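Local coordinates for core protein VP4 (Bluetongue virus, PDB 2JHP) that caps viral messenger RNA as a multifunctional enzyme of the inner capsid, with pockets that bind guanine and S-adenosyl-L-homocysteine, at residues V366-M369 / V370-H374; R620-K623 / R624-M628. All blocks are in the same frame, centred on the assembly; numbering follows the deposited sequence.

Interaction 1 of 2, residues V366-M369 / V370-H374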
loop_
_atom_site.group_PDB
_atom_site.type_symbol
_atom_site.label_atom_id
_atom_site.label_comp_id
_atom_site.label_asym_id
_atom_site.label_seq_id
_atom_site.Cartn_x
_atom_site.Cartn_y
_atom_site.Cartn_z
ATOM N N VAL A 366 -14.456 -9.489 30.658
ATOM C CA VAL A 366 -15.037 -8.454 29.834
ATOM C C VAL A 366 -14.885 -7.095 30.548
ATOM O O VAL A 366 -14.977 -6.034 29.937
ATOM C CB VAL A 366 -16.490 -8.864 29.454
ATOM C CG1 VAL A 366 -17.495 -7.785 29.767
ATOM C CG2 VAL A 366 -16.558 -9.285 27.974
ATOM N N ARG A 367 -14.603 -7.155 31.846
ATOM C CA ARG A 367 -14.313 -5.976 32.660
ATOM C C ARG A 367 -12.868 -5.531 32.427
ATOM O O ARG A 367 -12.589 -4.334 32.350
ATOM C CB ARG A 367 -14.551 -6.301 34.135
ATOM C CG ARG A 367 -14.836 -5.121 35.042
ATOM C CD ARG A 367 -16.049 -5.410 35.932
ATOM N NE ARG A 367 -17.288 -5.269 35.160
ATOM C CZ ARG A 367 -18.497 -5.656 35.572
ATOM N NH1 ARG A 367 -18.669 -6.238 36.765
ATOM N NH2 ARG A 367 -19.544 -5.464 34.777
ATOM N N LYS A 368 -11.963 -6.506 32.310
ATOM C CA LYS A 368 -10.558 -6.246 32.005
ATOM C C LYS A 368 -10.384 -5.551 30.666
ATOM O O LYS A 368 -9.569 -4.634 30.545
ATOM C CB LYS A 368 -9.732 -7.536 32.003
ATOM C CG LYS A 368 -8.693 -7.636 33.121
ATOM C CD LYS A 368 -7.419 -6.819 32.839
ATOM C CE LYS A 368 -6.597 -6.615 34.114
ATOM N NZ LYS A 368 -5.360 -5.822 33.885
ATOM N N MET A 369 -11.136 -5.991 29.661
ATOM C CA MET A 369 -10.986 -5.435 28.322
ATOM C C MET A 369 -11.105 -3.910 28.343
ATOM O O MET A 369 -10.219 -3.208 27.841
ATOM C CB MET A 369 -11.991 -6.055 27.346
ATOM C CG MET A 369 -11.632 -7.455 26.898
ATOM S SD MET A 369 -12.393 -7.905 25.326
ATOM C CE MET A 369 -14.072 -8.245 25.820
ATOM N N VAL A 370 -12.191 -3.416 28.943
ATOM C CA VAL A 370 -12.412 -1.986 29.145
ATOM C C VAL A 370 -11.176 -1.342 29.780
ATOM O O VAL A 370 -10.620 -0.386 29.247
ATOM C CB VAL A 370 -13.653 -1.732 30.034
ATOM C CG1 VAL A 370 -13.761 -0.244 30.430
ATOM C CG2 VAL A 370 -14.927 -2.226 29.346
ATOM N N GLU A 371 -10.735 -1.896 30.902
ATOM C CA GLU A 371 -9.588 -1.360 31.649
ATOM C C GLU A 371 -8.285 -1.372 30.858
ATOM O O GLU A 371 -7.409 -0.541 31.095
ATOM C CB GLU A 371 -9.397 -2.140 32.943
ATOM C CG GLU A 371 -10.625 -2.122 33.823
ATOM C CD GLU A 371 -10.686 -3.298 34.775
ATOM O OE1 GLU A 371 -9.638 -3.956 35.010
ATOM O OE2 GLU A 371 -11.794 -3.560 35.291
ATOM N N LEU A 372 -8.160 -2.317 29.930
ATOM C CA LEU A 372 -6.953 -2.442 29.124
ATOM C C LEU A 372 -6.958 -1.551 27.881
ATOM O O LEU A 372 -5.912 -1.038 27.499
ATOM C CB LEU A 372 -6.711 -3.901 28.705
ATOM C CG LEU A 372 -6.196 -4.927 29.722
ATOM C CD1 LEU A 372 -6.159 -6.319 29.096
ATOM C CD2 LEU A 372 -4.821 -4.548 30.235
ATOM N N TYR A 373 -8.121 -1.358 27.256
ATOM C CA TYR A 373 -8.161 -0.716 25.938
ATOM C C TYR A 373 -8.896 0.627 25.835
ATOM O O TYR A 373 -8.581 1.431 24.961
ATOM C CB TYR A 373 -8.656 -1.712 24.871
ATOM C CG TYR A 373 -7.896 -3.023 24.880
ATOM C CD1 TYR A 373 -6.531 -3.071 24.577
ATOM C CD2 TYR A 373 -8.535 -4.209 25.209
ATOM C CE1 TYR A 373 -5.826 -4.273 24.602
ATOM C CE2 TYR A 373 -7.840 -5.417 25.235
ATOM C CZ TYR A 373 -6.490 -5.445 24.932
ATOM O OH TYR A 373 -5.824 -6.656 24.968
ATOM N N HIS A 374 -9.862 0.874 26.713
ATOM C CA HIS A 374 -10.594 2.147 26.705
ATOM C C HIS A 374 -9.764 3.346 27.216
ATOM O O HIS A 374 -8.704 3.182 27.834
ATOM C CB HIS A 374 -11.898 2.024 27.503
ATOM C CG HIS A 374 -12.977 1.258 26.804
ATOM N ND1 HIS A 374 -14.312 1.418 27.108
ATOM C CD2 HIS A 374 -12.926 0.336 25.814
ATOM C CE1 HIS A 374 -15.035 0.617 26.346
ATOM N NE2 HIS A 374 -14.218 -0.052 25.553
#
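Met369 O is gripped by two backbone amides in the last turn of helix 363-373. Tyr373 N donates the regular i to i+4 bond to Met369 O at 2.9 Å. Leu372 N adds a weak bond to Met369 O at 3.1 Å. The helix packs against strand 335-341 of a seven-stranded mixed sheet whose strand order, 3-2-1-4-5-7-6, is that of a class I, Rossmann-like methyltransferase fold. Val366, Met369 and Val370 all touch Leu336 on that strand, a suitable task for apolar side chains on the buried flank.

Leu372 N has its stronger bond with Lys368 O, at 2.8 Å. On the exposed side of this turn the aliphatic part of Lys368 crosses the Leu372 side chain, its CD 3.8 Å from Leu372 CG; a long methylene chain can cover a leucine while keeping its ammonium end toward the surface. Next to it the bond from Glu371 N to Arg367 O is long and weak, at 3.4 Å.

Glu371 has CG beside its own backbone N (chi1 -57°) and an extended chain beyond, which carries the carboxylate back along the helix. There OE2 lies 3.4 Å from Arg367 CG, touching the arginine at its aliphatic root, with no salt bridge between the two. Their charged groups look elsewhere: Glu371 OE2 is hydrogen-bonded with Tyr334 OH, and Arg367 NH2 with Pro310 O.

On the buried side the Tyr373 ring spans toward Thr168, whose carbonyl O pairs with the phenol OH, a good use of a long aromatic with a polar end. With CG anti to its carbonyl carbon (chi1 -52°), the ring swings back past the preceding turn, and Tyr373 CD2 comes to 3.3 Å from Met369 O, approaching obliquely to the ring plane.

Interaction 2 of 2, residues R620-K623 / R624-M628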
loop_
_atom_site.group_PDB
_atom_site.type_symbol
_atom_site.label_atom_id
_atom_site.label_comp_id
_atom_site.label_asym_id
_atom_site.label_seq_id
_atom_site.Cartn_x
_atom_site.Cartn_y
_atom_site.Cartn_z
ATOM N N ARG A 620 27.901 -17.465 -18.624
ATOM C CA ARG A 620 28.769 -18.581 -18.247
ATOM C C ARG A 620 29.737 -18.160 -17.157
ATOM O O ARG A 620 29.937 -18.886 -16.180
ATOM C CB ARG A 620 29.555 -19.099 -19.447
ATOM C CG ARG A 620 28.796 -20.065 -20.322
ATOM C CD ARG A 620 29.769 -20.819 -21.216
ATOM N NE ARG A 620 29.122 -21.289 -22.436
ATOM C CZ ARG A 620 29.721 -21.992 -23.394
ATOM N NH1 ARG A 620 31.004 -22.329 -23.285
ATOM N NH2 ARG A 620 29.028 -22.361 -24.464
ATOM N N GLU A 621 30.326 -16.978 -17.332
ATOM C CA GLU A 621 31.268 -16.430 -16.367
ATOM C C GLU A 621 30.569 -16.173 -15.044
ATOM O O GLU A 621 31.170 -16.327 -13.979
ATOM C CB GLU A 621 31.901 -15.140 -16.894
ATOM C CG GLU A 621 33.239 -14.804 -16.246
ATOM C CD GLU A 621 34.249 -15.934 -16.374
ATOM O OE1 GLU A 621 34.706 -16.210 -17.505
ATOM O OE2 GLU A 621 34.576 -16.551 -15.337
ATOM N N TYR A 622 29.297 -15.796 -15.121
ATOM C CA TYR A 622 28.516 -15.505 -13.927
ATOM C C TYR A 622 28.199 -16.761 -13.107
ATOM O O TYR A 622 28.443 -16.791 -11.895
ATOM C CB TYR A 622 27.236 -14.745 -14.283
ATOM C CG TYR A 622 26.374 -14.458 -13.077
ATOM C CD1 TYR A 622 26.623 -13.347 -12.265
ATOM C CD2 TYR A 622 25.320 -15.303 -12.738
ATOM C CE1 TYR A 622 25.837 -13.080 -11.147
ATOM C CE2 TYR A 622 24.533 -15.047 -11.628
ATOM C CZ TYR A 622 24.796 -13.931 -10.838
ATOM O OH TYR A 622 24.015 -13.685 -9.739
ATOM N N LYS A 623 27.660 -17.789 -13.769
ATOM C CA LYS A 623 27.314 -19.045 -13.095
ATOM C C LYS A 623 28.554 -19.811 -12.646
ATOM O O LYS A 623 28.501 -20.561 -11.668
ATOM C CB LYS A 623 26.417 -19.935 -13.971
ATOM C CG LYS A 623 27.129 -20.829 -14.988
ATOM C CD LYS A 623 26.259 -22.019 -15.359
ATOM C CE LYS A 623 26.942 -22.929 -16.365
ATOM N NZ LYS A 623 26.050 -24.059 -16.735
ATOM N N ARG A 624 29.660 -19.619 -13.365
ATOM C CA ARG A 624 30.936 -20.238 -13.020
ATOM C C ARG A 624 31.488 -19.619 -11.739
ATOM O O ARG A 624 32.252 -20.259 -11.014
ATOM C CB ARG A 624 31.938 -20.090 -14.170
ATOM C CG ARG A 624 32.742 -21.355 -14.474
ATOM C CD ARG A 624 34.195 -21.263 -14.019
ATOM N NE ARG A 624 34.336 -21.006 -12.587
ATOM C CZ ARG A 624 35.426 -21.277 -11.871
ATOM N NH1 ARG A 624 36.490 -21.836 -12.440
ATOM N NH2 ARG A 624 35.449 -21.000 -10.574
ATOM N N LYS A 625 31.094 -18.378 -11.462
ATOM C CA LYS A 625 31.472 -17.716 -10.219
ATOM C C LYS A 625 30.530 -18.056 -9.066
ATOM O O LYS A 625 30.888 -17.871 -7.900
ATOM C CB LYS A 625 31.568 -16.203 -10.403
ATOM C CG LYS A 625 32.971 -15.711 -10.687
ATOM C CD LYS A 625 33.185 -14.342 -10.067
ATOM C CE LYS A 625 34.659 -14.019 -9.936
ATOM N NZ LYS A 625 35.316 -14.793 -8.841
ATOM N N MET A 626 29.334 -18.548 -9.396
ATOM C CA MET A 626 28.365 -19.010 -8.386
ATOM C C MET A 626 27.331 -20.027 -8.896
ATOM O O MET A 626 26.350 -19.671 -9.566
ATOM C CB MET A 626 27.675 -17.831 -7.681
ATOM C CG MET A 626 27.317 -16.658 -8.577
ATOM S SD MET A 626 26.984 -15.184 -7.597
ATOM C CE MET A 626 28.619 -14.717 -7.028
ATOM N N GLY A 627 27.582 -21.295 -8.582
ATOM C CA GLY A 627 26.604 -22.366 -8.766
ATOM C C GLY A 627 25.963 -22.647 -7.421
ATOM O O GLY A 627 26.403 -22.103 -6.404
ATOM N N MET A 628 24.934 -23.498 -7.410
ATOM C CA MET A 628 24.124 -23.774 -6.207
ATOM C C MET A 628 23.389 -22.521 -5.717
ATOM O O MET A 628 22.155 -22.485 -5.731
ATOM C CB MET A 628 24.953 -24.401 -5.078
ATOM C CG MET A 628 25.344 -25.853 -5.304
ATOM S SD MET A 628 26.066 -26.587 -3.813
ATOM C CE MET A 628 27.624 -25.692 -3.667
#
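A Met-aromatic contact, Met626 against Tyr622, sits where helix 612-625 runs out into a loop. Met626 CG lies over one face of the Tyr622 ring, while SD stands obliquely, 4.7 Å from the ring centroid and 34° off the normal, displaced toward the phenol end, where SD to Tyr622 OH is 4.0 Å. Methionine suits the place because its flexible, polarisable chain can bend at the sulfur to follow an aromatic surface. With Tyr622 CG anti to the backbone N (chi1 178°), the ring projects mainly outward from the helix, with a slight lean toward its C-terminal end, and its OH is hydrogen-bonded with Glu630 OE2 and Ser454 OG.

Beneath this pair the alpha-helical bonding frays. Arg624 N still reaches Arg620 O at 2.9 Å, but Lys625 N divides itself weakly between Glu621 O and Tyr622 O, and Met626 N, likewise weakly, between Tyr622 O and Lys623 O. Met626 then adopts extended backbone angles and the chain leaves the helix. The lysines use their length to reach other parts of the fold: Lys623 NZ forms a salt bridge with Asp635 OD1, and Lys625 NZ a hydrogen bond with Asn534 OD1.

From the N terminus, the chain first builds a five-stranded parallel sheet, then strands 131-132 and 149-152 of one seven-stranded sheet, and then the other, from 192-196 to 335-341. Interaction 1 lies within helix 363-373, which packs on that sheet. The chain then returns to complete the sheet begun by 131-132 and 149-152, with strands from 393-394 to 499-503, before interaction 2 forms near the end of helix 612-625, beside helix 551-561. Each contact joins neighbouring turns of a single helix, so neither closes a long loop, and the two come in series without nesting or crossing. The centres of interaction 1 and interaction 2 lie about 59 Å apart, their nearest atoms about 44 Å.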